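Local coordinates for protein dihydropteroate synthase (Anaplasma phagocytophilum, PDB 6UCZ) that probably catalyses the condensation of 6-hydroxymethyl-dihydropterin diphosphate with p-aminobenzoate to give dihydropteroate, a step of folate biosynthesis, at residues K31-L36 and F272-D277; V236-K241 and M260-L265. All blocks are in the same frame, centred on the assembly; numbering follows the deposited sequence.

Interaction 1 of 2, residues K31-L36 and F272-D277; sequences KIVGIL and FLRVHD. With PMM (pterin-6-yl-methyl-monophosphate), chain C.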
ATOM      1  N   LYS A  31      -1.363  -9.604   7.051  1.00 28.76           N
ATOM      2  CA  LYS A  31      -2.123  -9.889   5.846  1.00 27.47           C
ATOM      3  C   LYS A  31      -1.299  -9.606   4.592  1.00 26.63           C
ATOM      4  O   LYS A  31      -0.522  -8.653   4.553  1.00 30.44           O
ATOM      5  CB  LYS A  31      -3.418  -9.068   5.821  1.00 27.00           C
ATOM      6  CG  LYS A  31      -4.454  -9.562   6.838  1.00 42.53           C
ATOM      7  CD  LYS A  31      -5.752  -8.775   6.710  1.00 53.51           C
ATOM      8  CE  LYS A  31      -6.824  -9.247   7.697  1.00 63.70           C
ATOM      9  NZ  LYS A  31      -7.260 -10.657   7.487  1.00 69.65           N
ATOM     10  N   ILE A  32      -1.480 -10.448   3.574  1.00 25.75           N
ATOM     11  CA  ILE A  32      -0.800 -10.308   2.292  1.00 24.88           C
ATOM     12  C   ILE A  32      -1.670  -9.470   1.366  1.00 28.53           C
ATOM     13  O   ILE A  32      -2.796  -9.863   1.033  1.00 24.22           O
ATOM     14  CB  ILE A  32      -0.514 -11.674   1.657  1.00 25.84           C
ATOM     15  CG1 ILE A  32       0.326 -12.550   2.593  1.00 27.47           C
ATOM     16  CG2 ILE A  32       0.193 -11.476   0.320  1.00 25.57           C
ATOM     17  CD1 ILE A  32       0.504 -13.963   2.092  1.00 28.87           C
ATOM     18  N   VAL A  33      -1.140  -8.331   0.930  1.00 23.55           N
ATOM     19  CA  VAL A  33      -1.816  -7.454  -0.020  1.00 26.84           C
ATOM     20  C   VAL A  33      -1.117  -7.651  -1.360  1.00 26.45           C
ATOM     21  O   VAL A  33      -0.015  -7.133  -1.589  1.00 26.79           O
ATOM     22  CB  VAL A  33      -1.776  -5.996   0.441  1.00 26.59           C
ATOM     23  CG1 VAL A  33      -2.492  -5.085  -0.556  1.00 27.58           C
ATOM     24  CG2 VAL A  33      -2.371  -5.873   1.839  1.00 26.30           C
ATOM     25  N   GLY A  34      -1.764  -8.396  -2.252  1.00 26.61           N
ATOM     26  CA  GLY A  34      -1.189  -8.664  -3.559  1.00 28.50           C
ATOM     27  C   GLY A  34      -1.388  -7.489  -4.504  1.00 24.60           C
ATOM     28  O   GLY A  34      -2.495  -6.954  -4.630  1.00 28.07           O
ATOM     29  N   ILE A  35      -0.317  -7.116  -5.197  1.00 28.87           N
ATOM     30  CA  ILE A  35      -0.329  -5.959  -6.085  1.00 34.39           C
ATOM     31  C   ILE A  35      -0.873  -6.378  -7.444  1.00 34.71           C
ATOM     32  O   ILE A  35      -0.374  -7.325  -8.067  1.00 29.25           O
ATOM     33  CB  ILE A  35       1.078  -5.355  -6.215  1.00 33.88           C
ATOM     34  CG1 ILE A  35       1.556  -4.798  -4.875  1.00 24.93           C
ATOM     35  CG2 ILE A  35       1.123  -4.283  -7.318  1.00 34.27           C
ATOM     36  CD1 ILE A  35       3.063  -4.497  -4.850  1.00 24.99           C
ATOM     37  N   LEU A  36      -1.877  -5.648  -7.919  1.00 26.23           N
ATOM     38  CA  LEU A  36      -2.490  -5.874  -9.218  1.00 26.73           C
ATOM     39  C   LEU A  36      -2.448  -4.536  -9.952  1.00 34.81           C
ATOM     40  O   LEU A  36      -3.281  -3.654  -9.723  1.00 32.57           O
ATOM     41  CB  LEU A  36      -3.915  -6.408  -9.070  1.00 27.90           C
ATOM     42  CG  LEU A  36      -4.650  -6.652 -10.387  1.00 42.37           C
ATOM     43  CD1 LEU A  36      -3.778  -7.358 -11.388  1.00 42.97           C
ATOM     44  CD2 LEU A  36      -5.903  -7.454 -10.124  1.00 54.33           C
ATOM     45  N   PHE A 272      -0.063  -5.232   7.360  1.00 22.66           N
ATOM     46  CA  PHE A 272      -0.270  -5.464   5.936  1.00 29.67           C
ATOM     47  C   PHE A 272       1.064  -5.372   5.216  1.00 27.97           C
ATOM     48  O   PHE A 272       1.814  -4.414   5.430  1.00 26.64           O
ATOM     49  CB  PHE A 272      -1.242  -4.433   5.331  1.00 25.38           C
ATOM     50  CG  PHE A 272      -2.622  -4.455   5.936  1.00 26.41           C
ATOM     51  CD1 PHE A 272      -2.921  -3.699   7.057  1.00 26.06           C
ATOM     52  CD2 PHE A 272      -3.619  -5.222   5.373  1.00 26.02           C
ATOM     53  CE1 PHE A 272      -4.192  -3.718   7.603  1.00 28.56           C
ATOM     54  CE2 PHE A 272      -4.890  -5.249   5.913  1.00 26.01           C
ATOM     55  CZ  PHE A 272      -5.177  -4.499   7.032  1.00 29.83           C
ATOM     56  N   LEU A 273       1.327  -6.317   4.313  1.00 24.10           N
ATOM     57  CA  LEU A 273       2.489  -6.252   3.429  1.00 21.94           C
ATOM     58  C   LEU A 273       1.999  -6.183   1.991  1.00 26.28           C
ATOM     59  O   LEU A 273       1.274  -7.072   1.542  1.00 24.68           O
ATOM     60  CB  LEU A 273       3.408  -7.462   3.615  1.00 22.01           C
ATOM     61  CG  LEU A 273       4.053  -7.630   4.981  1.00 24.11           C
ATOM     62  CD1 LEU A 273       4.950  -8.873   4.987  1.00 23.23           C
ATOM     63  CD2 LEU A 273       4.863  -6.363   5.315  1.00 25.99           C
ATOM     64  N   ARG A 274       2.393  -5.130   1.275  1.00 21.51           N
ATOM     65  CA  ARG A 274       1.979  -4.911  -0.105  1.00 21.88           C
ATOM     66  C   ARG A 274       3.088  -5.432  -1.012  1.00 21.33           C
ATOM     67  O   ARG A 274       4.186  -4.856  -1.052  1.00 28.84           O
ATOM     68  CB  ARG A 274       1.692  -3.422  -0.324  1.00 22.32           C
ATOM     69  CG  ARG A 274       1.114  -3.071  -1.673  1.00 21.11           C
ATOM     70  CD  ARG A 274       0.893  -1.535  -1.828  1.00 19.95           C
ATOM     71  NE  ARG A 274       0.380  -1.252  -3.166  1.00 21.55           N
ATOM     72  CZ  ARG A 274       1.143  -1.093  -4.245  1.00 26.60           C
ATOM     73  NH1 ARG A 274       2.468  -1.159  -4.146  1.00 24.37           N
ATOM     74  NH2 ARG A 274       0.584  -0.868  -5.425  1.00 25.22           N
ATOM     75  N   VAL A 275       2.819  -6.535  -1.711  1.00 23.47           N
ATOM     76  CA  VAL A 275       3.875  -7.334  -2.323  1.00 19.41           C
ATOM     77  C   VAL A 275       3.457  -7.778  -3.713  1.00 23.90           C
ATOM     78  O   VAL A 275       2.265  -7.904  -4.021  1.00 26.05           O
ATOM     79  CB  VAL A 275       4.223  -8.578  -1.460  1.00 24.34           C
ATOM     80  CG1 VAL A 275       4.820  -8.153  -0.133  1.00 18.88           C
ATOM     81  CG2 VAL A 275       2.966  -9.467  -1.267  1.00 24.15           C
ATOM     82  N   HIS A 276       4.463  -8.034  -4.556  1.00 21.09           N
ATOM     83  CA  HIS A 276       4.214  -8.624  -5.869  1.00 25.01           C
ATOM     84  C   HIS A 276       4.091 -10.145  -5.785  1.00 22.97           C
ATOM     85  O   HIS A 276       3.171 -10.734  -6.362  1.00 25.67           O
ATOM     86  CB  HIS A 276       5.328  -8.228  -6.844  1.00 27.30           C
ATOM     87  CG  HIS A 276       5.452  -6.743  -7.043  1.00 27.91           C
ATOM     88  ND1 HIS A 276       6.186  -5.934  -6.201  1.00 28.02           N
ATOM     89  CD2 HIS A 276       4.913  -5.923  -7.976  1.00 29.98           C
ATOM     90  CE1 HIS A 276       6.108  -4.682  -6.615  1.00 32.34           C
ATOM     91  NE2 HIS A 276       5.334  -4.646  -7.687  1.00 28.53           N
ATOM     92  N   ASP A 277       5.010 -10.805  -5.083  1.00 22.27           N
ATOM     93  CA  ASP A 277       5.032 -12.267  -5.019  1.00 30.45           C
ATOM     94  C   ASP A 277       4.316 -12.722  -3.754  1.00 31.76           C
ATOM     95  O   ASP A 277       4.887 -12.710  -2.657  1.00 27.56           O
ATOM     96  CB  ASP A 277       6.450 -12.816  -5.070  1.00 28.27           C
ATOM     97  CG  ASP A 277       6.466 -14.311  -5.246  1.00 32.16           C
ATOM     98  OD1 ASP A 277       5.599 -14.990  -4.662  1.00 33.44           O
ATOM     99  OD2 ASP A 277       7.326 -14.814  -5.994  1.00 40.86           O
TER
HETATM  100  N5  PMM C 301       3.898   1.811  -3.358  1.00 23.60           N
HETATM  101  C6  PMM C 301       3.465   1.974  -4.613  1.00 27.14           C
HETATM  102  C7  PMM C 301       2.121   2.143  -4.887  1.00 21.05           C
HETATM  103  N8  PMM C 301       1.161   2.174  -3.954  1.00 23.12           N
HETATM  104  N1  PMM C 301       0.611   2.022  -1.746  1.00 21.58           N
HETATM  105  C2  PMM C 301       0.976   1.878  -0.478  1.00 23.88           C
HETATM  106  N2  PMM C 301       0.052   1.915   0.488  1.00 21.81           N
HETATM  107  N3  PMM C 301       2.278   1.704  -0.090  1.00 19.77           N
HETATM  108  C4  PMM C 301       3.358   1.670  -0.941  1.00 21.14           C
HETATM  109  O4  PMM C 301       4.504   1.537  -0.513  1.00 28.24           O
HETATM  110  C4A PMM C 301       2.996   1.829  -2.366  1.00 22.95           C
HETATM  111  C8A PMM C 301       1.605   2.009  -2.703  1.00 22.85           C
HETATM  112  C9  PMM C 301       4.532   2.018  -5.678  1.00 33.17           C
HETATM  113  O10 PMM C 301       5.088   0.698  -5.849  1.00 46.55           O
HETATM  114  PA  PMM C 301       4.799  -0.202  -7.162  1.00 48.26           P
HETATM  115  O1P PMM C 301       5.754  -1.399  -7.017  1.00 53.73           O
HETATM  116  O2P PMM C 301       5.265   0.593  -8.374  1.00 53.51           O
HETATM  117  O3P PMM C 301       3.358  -0.585  -7.219  1.00 45.81           O
HETATM  118  O   HOH W   1       1.664  -9.035  -8.316  1.00 33.37           O
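V33 and R274 lie abreast, side chains on one face of the sheet, where the first strand of this TIM barrel, 31-37, runs parallel to the last, 272-275, and so closes the barrel. Their backbones follow the parallel pattern in which one residue bonds through both its groups to two residues of the partner: V33 N donates to L273 O at 2.8 Å, and V33 O accepts from V275 N at 2.9 Å. L273 N to K31 O and I35 N to V275 O extend the pairing at either end. Beyond it, one water bridges I35 O to H276 O, just past the end of strand 272-275.

R274 shows how a barrel strand delivers a side chain to a ligand. With CG anti to the backbone N (chi1 -174°) and the chain extended as far as NE, it reaches from the sheet to the pterin. CB leaves on the same face as V33; CG rests against I35 CG1 at 3.7 Å; CD and NE lie against the pterin at N1 and C8A. The guanidinium is sandwiched, with N8 of PMM 3.3 Å above one face and the I35 side chain over the other. NH1 donates to phosphate O3P at 3.3 Å, and NH2 adds a weak bond to the same oxygen. Salt bridges from NE to D71 and from NH2 to D114 hold the group's rotation.

I35 serves two flat groups, since its CD1 also makes a CH-pi contact 3.6 Å from the H276 ring centroid. That ring presents its edge to O1P of PMM, while S239 bonds its ND1.

On the opposite side of the sheet, I32 and V275 meet and pack on helix 278-290, while strand 69-73 flanks 31-37 on its other edge.

Interaction 2 of 2, residues V236-K241 and M260-L265; sequences VGHSRK and MLSTFL. With PMM (pterin-6-yl-methyl-monophosphate), chain C.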
ATOM      1  N   VAL A 236       3.142  -1.842   4.984  1.00 29.00           N
ATOM      2  CA  VAL A 236       4.457  -1.545   4.428  1.00 28.02           C
ATOM      3  C   VAL A 236       4.523  -2.055   2.994  1.00 30.24           C
ATOM      4  O   VAL A 236       4.205  -3.220   2.726  1.00 27.62           O
ATOM      5  CB  VAL A 236       5.591  -2.156   5.272  1.00 22.29           C
ATOM      6  CG1 VAL A 236       6.934  -1.989   4.554  1.00 21.58           C
ATOM      7  CG2 VAL A 236       5.612  -1.506   6.643  1.00 22.21           C
ATOM      8  N   GLY A 237       4.963  -1.186   2.078  1.00 23.38           N
ATOM      9  CA  GLY A 237       5.155  -1.559   0.687  1.00 19.07           C
ATOM     10  C   GLY A 237       6.613  -1.510   0.273  1.00 30.11           C
ATOM     11  O   GLY A 237       7.095  -0.516  -0.289  1.00 23.75           O
ATOM     12  N   HIS A 238       7.337  -2.588   0.577  1.00 21.08           N
ATOM     13  CA  HIS A 238       8.764  -2.690   0.297  1.00 23.46           C
ATOM     14  C   HIS A 238       9.064  -3.446  -0.988  1.00 27.71           C
ATOM     15  O   HIS A 238      10.214  -3.440  -1.435  1.00 27.98           O
ATOM     16  CB  HIS A 238       9.470  -3.396   1.466  1.00 21.06           C
ATOM     17  CG  HIS A 238       8.955  -4.785   1.724  1.00 24.66           C
ATOM     18  ND1 HIS A 238       7.630  -5.047   2.010  1.00 25.36           N
ATOM     19  CD2 HIS A 238       9.585  -5.984   1.736  1.00 24.48           C
ATOM     20  CE1 HIS A 238       7.465  -6.348   2.182  1.00 26.62           C
ATOM     21  NE2 HIS A 238       8.638  -6.939   2.027  1.00 26.02           N
ATOM     22  N   SER A 239       8.058  -4.086  -1.583  1.00 21.10           N
ATOM     23  CA  SER A 239       8.287  -5.112  -2.593  1.00 24.99           C
ATOM     24  C   SER A 239       8.963  -4.556  -3.839  1.00 26.34           C
ATOM     25  O   SER A 239       8.426  -3.668  -4.497  1.00 23.68           O
ATOM     26  CB  SER A 239       6.959  -5.777  -2.949  1.00 22.93           C
ATOM     27  OG  SER A 239       7.169  -6.828  -3.858  1.00 24.18           O
ATOM     28  N   ARG A 240      10.144  -5.097  -4.170  1.00 22.20           N
ATOM     29  CA  ARG A 240      10.911  -4.753  -5.362  1.00 26.55           C
ATOM     30  C   ARG A 240      11.357  -3.289  -5.387  1.00 23.48           C
ATOM     31  O   ARG A 240      11.833  -2.818  -6.422  1.00 27.02           O
ATOM     32  CB  ARG A 240      10.133  -5.059  -6.653  1.00 28.33           C
ATOM     33  CG  ARG A 240       9.661  -6.514  -6.810  1.00 29.88           C
ATOM     34  CD  ARG A 240       8.924  -6.688  -8.126  1.00 28.75           C
ATOM     35  NE  ARG A 240       8.475  -8.063  -8.304  1.00 33.38           N
ATOM     36  CZ  ARG A 240       7.721  -8.477  -9.312  1.00 32.60           C
ATOM     37  NH1 ARG A 240       7.319  -7.622 -10.241  1.00 35.83           N
ATOM     38  NH2 ARG A 240       7.365  -9.750  -9.389  1.00 28.82           N
ATOM     39  N   LYS A 241      11.276  -2.579  -4.266  1.00 20.88           N
ATOM     40  CA  LYS A 241      11.556  -1.141  -4.256  1.00 24.71           C
ATOM     41  C   LYS A 241      13.052  -0.869  -4.425  1.00 31.68           C
ATOM     42  O   LYS A 241      13.908  -1.720  -4.158  1.00 24.64           O
ATOM     43  CB  LYS A 241      11.041  -0.521  -2.957  1.00 28.40           C
ATOM     44  CG  LYS A 241       9.486  -0.492  -2.849  1.00 30.43           C
ATOM     45  CD  LYS A 241       8.982   0.906  -3.129  1.00 30.76           C
ATOM     46  CE  LYS A 241       7.466   1.029  -3.350  1.00 27.83           C
ATOM     47  NZ  LYS A 241       6.762   1.228  -2.088  1.00 27.91           N
ATOM     48  N   MET A 260      12.878 -11.894   2.261  1.00 24.57           N
ATOM     49  CA  MET A 260      13.720 -11.861   3.454  1.00 22.79           C
ATOM     50  C   MET A 260      13.318 -10.719   4.382  1.00 26.11           C
ATOM     51  O   MET A 260      13.247 -10.898   5.608  1.00 21.62           O
ATOM     52  CB  MET A 260      15.194 -11.746   3.058  1.00 24.22           C
ATOM     53  CG  MET A 260      15.696 -12.934   2.206  1.00 31.94           C
ATOM     54  SD  MET A 260      17.467 -12.818   1.865  1.00 33.41           S
ATOM     55  CE  MET A 260      17.646 -13.663   0.312  1.00 28.87           C
ATOM     56  N   LEU A 261      13.055  -9.533   3.820  1.00 27.45           N
ATOM     57  CA  LEU A 261      12.568  -8.433   4.645  1.00 28.22           C
ATOM     58  C   LEU A 261      11.134  -8.678   5.106  1.00 23.75           C
ATOM     59  O   LEU A 261      10.778  -8.343   6.243  1.00 22.95           O
ATOM     60  CB  LEU A 261      12.691  -7.112   3.873  1.00 25.59           C
ATOM     61  CG  LEU A 261      12.121  -5.866   4.545  1.00 29.64           C
ATOM     62  CD1 LEU A 261      12.724  -5.641   5.944  1.00 23.48           C
ATOM     63  CD2 LEU A 261      12.357  -4.676   3.645  1.00 27.85           C
ATOM     64  N   SER A 262      10.300  -9.278   4.244  1.00 21.07           N
ATOM     65  CA  SER A 262       8.934  -9.608   4.645  1.00 26.25           C
ATOM     66  C   SER A 262       8.914 -10.406   5.947  1.00 24.62           C
ATOM     67  O   SER A 262       8.073 -10.159   6.821  1.00 23.17           O
ATOM     68  CB  SER A 262       8.236 -10.400   3.541  1.00 27.74           C
ATOM     69  OG  SER A 262       8.007  -9.594   2.408  1.00 22.55           O
ATOM     70  N   THR A 263       9.833 -11.368   6.096  1.00 21.03           N
ATOM     71  CA  THR A 263       9.888 -12.155   7.326  1.00 28.65           C
ATOM     72  C   THR A 263      10.120 -11.260   8.534  1.00 25.57           C
ATOM     73  O   THR A 263       9.430 -11.385   9.553  1.00 27.27           O
ATOM     74  CB  THR A 263      10.993 -13.209   7.247  1.00 30.00           C
ATOM     75  OG1 THR A 263      10.787 -14.052   6.110  1.00 35.54           O
ATOM     76  CG2 THR A 263      10.980 -14.069   8.508  1.00 28.86           C
ATOM     77  N   PHE A 264      11.077 -10.332   8.426  1.00 27.07           N
ATOM     78  CA  PHE A 264      11.362  -9.410   9.523  1.00 23.60           C
ATOM     79  C   PHE A 264      10.147  -8.541   9.839  1.00 25.61           C
ATOM     80  O   PHE A 264       9.784  -8.349  11.006  1.00 28.55           O
ATOM     81  CB  PHE A 264      12.550  -8.522   9.158  1.00 23.96           C
ATOM     82  CG  PHE A 264      12.730  -7.348  10.076  1.00 25.21           C
ATOM     83  CD1 PHE A 264      13.488  -7.486  11.239  1.00 37.43           C
ATOM     84  CD2 PHE A 264      12.159  -6.116   9.789  1.00 29.82           C
ATOM     85  CE1 PHE A 264      13.665  -6.412  12.105  1.00 35.25           C
ATOM     86  CE2 PHE A 264      12.333  -5.031  10.650  1.00 29.73           C
ATOM     87  CZ  PHE A 264      13.082  -5.181  11.805  1.00 29.98           C
ATOM     88  N   LEU A 265       9.535  -7.970   8.805  1.00 24.32           N
ATOM     89  CA  LEU A 265       8.374  -7.109   9.017  1.00 27.23           C
ATOM     90  C   LEU A 265       7.227  -7.881   9.664  1.00 27.57           C
ATOM     91  O   LEU A 265       6.560  -7.375  10.573  1.00 24.99           O
ATOM     92  CB  LEU A 265       7.934  -6.505   7.687  1.00 18.92           C
ATOM     93  CG  LEU A 265       8.915  -5.545   7.023  1.00 28.10           C
ATOM     94  CD1 LEU A 265       8.371  -5.166   5.657  1.00 25.26           C
ATOM     95  CD2 LEU A 265       9.125  -4.310   7.893  1.00 31.53           C
TER
HETATM   96  N5  PMM C 301       3.898   1.811  -3.358  1.00 23.60           N
HETATM   97  C6  PMM C 301       3.465   1.974  -4.613  1.00 27.14           C
HETATM   98  C7  PMM C 301       2.121   2.143  -4.887  1.00 21.05           C
HETATM   99  N8  PMM C 301       1.161   2.174  -3.954  1.00 23.12           N
HETATM  100  N1  PMM C 301       0.611   2.022  -1.746  1.00 21.58           N
HETATM  101  C2  PMM C 301       0.976   1.878  -0.478  1.00 23.88           C
HETATM  102  N2  PMM C 301       0.052   1.915   0.488  1.00 21.81           N
HETATM  103  N3  PMM C 301       2.278   1.704  -0.090  1.00 19.77           N
HETATM  104  C4  PMM C 301       3.358   1.670  -0.941  1.00 21.14           C
HETATM  105  O4  PMM C 301       4.504   1.537  -0.513  1.00 28.24           O
HETATM  106  C4A PMM C 301       2.996   1.829  -2.366  1.00 22.95           C
HETATM  107  C8A PMM C 301       1.605   2.009  -2.703  1.00 22.85           C
HETATM  108  C9  PMM C 301       4.532   2.018  -5.678  1.00 33.17           C
HETATM  109  O10 PMM C 301       5.088   0.698  -5.849  1.00 46.55           O
HETATM  110  PA  PMM C 301       4.799  -0.202  -7.162  1.00 48.26           P
HETATM  111  O1P PMM C 301       5.754  -1.399  -7.017  1.00 53.73           O
HETATM  112  O2P PMM C 301       5.265   0.593  -8.374  1.00 53.51           O
HETATM  113  O3P PMM C 301       3.358  -0.585  -7.219  1.00 45.81           O
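The backbone leaves strand 235-236 at V236 and folds from H238 to K241 into a type II beta turn, closed by K241 N to H238 O, while one turn of helix 260-265 brings L261, S262 and L265 to the H238 ring. H238 carries the contact. Its CG lies between the backbone N and the carbonyl carbon (chi1 60°), which carries the ring toward the helix. There NE2 and S262 OG share a hydrogen bond of 2.8 Å at the ring edge, with either atom a possible donor; T258 O also bonds S262 OG and, weakly, H238 NE2. L265 CD1 lies over one face in a CH-pi contact, 3.8 Å from the H238 ring centroid, and also meets V236 CG1 at 3.7 Å. L261 CD2 approaches H238 CD2 to 3.6 Å.

Farther along the loop, K241 serves the ligand. Bent at chi2 and chi4, it brings NZ back to G237 O and to PMM N5 at 3.2 Å, with PMM O4 2.8 Å from K241 NZ; L208 O is a further acceptor, so the ammonium ties the loop to the pterin.

S262 and L265 of helix 255-267 touch L273 of strand 272-275, as does H238 from the loop, and S262 also reaches helix 278-290.

In the fold
From the N terminus, the chain enters at strand 31-37 and passes through six further barrel strands and their helices before 272-277 returns to pair with it. Interaction 1 therefore closes a loop of 235 residues, nearly the whole domain. Interaction 2 is nested within that loop and spans only 18 residues, joining the loop after strand 235-236 to the helix that precedes strand 272-275. The two touch directly: V236 N probably bonds F272 O, continuing the sheet, and S239 CB packs on R274 O. Together they bind strands 31-37, 272-275 and 235-236 to helix 255-267, and both reach PMM at the C-terminal end of the barrel.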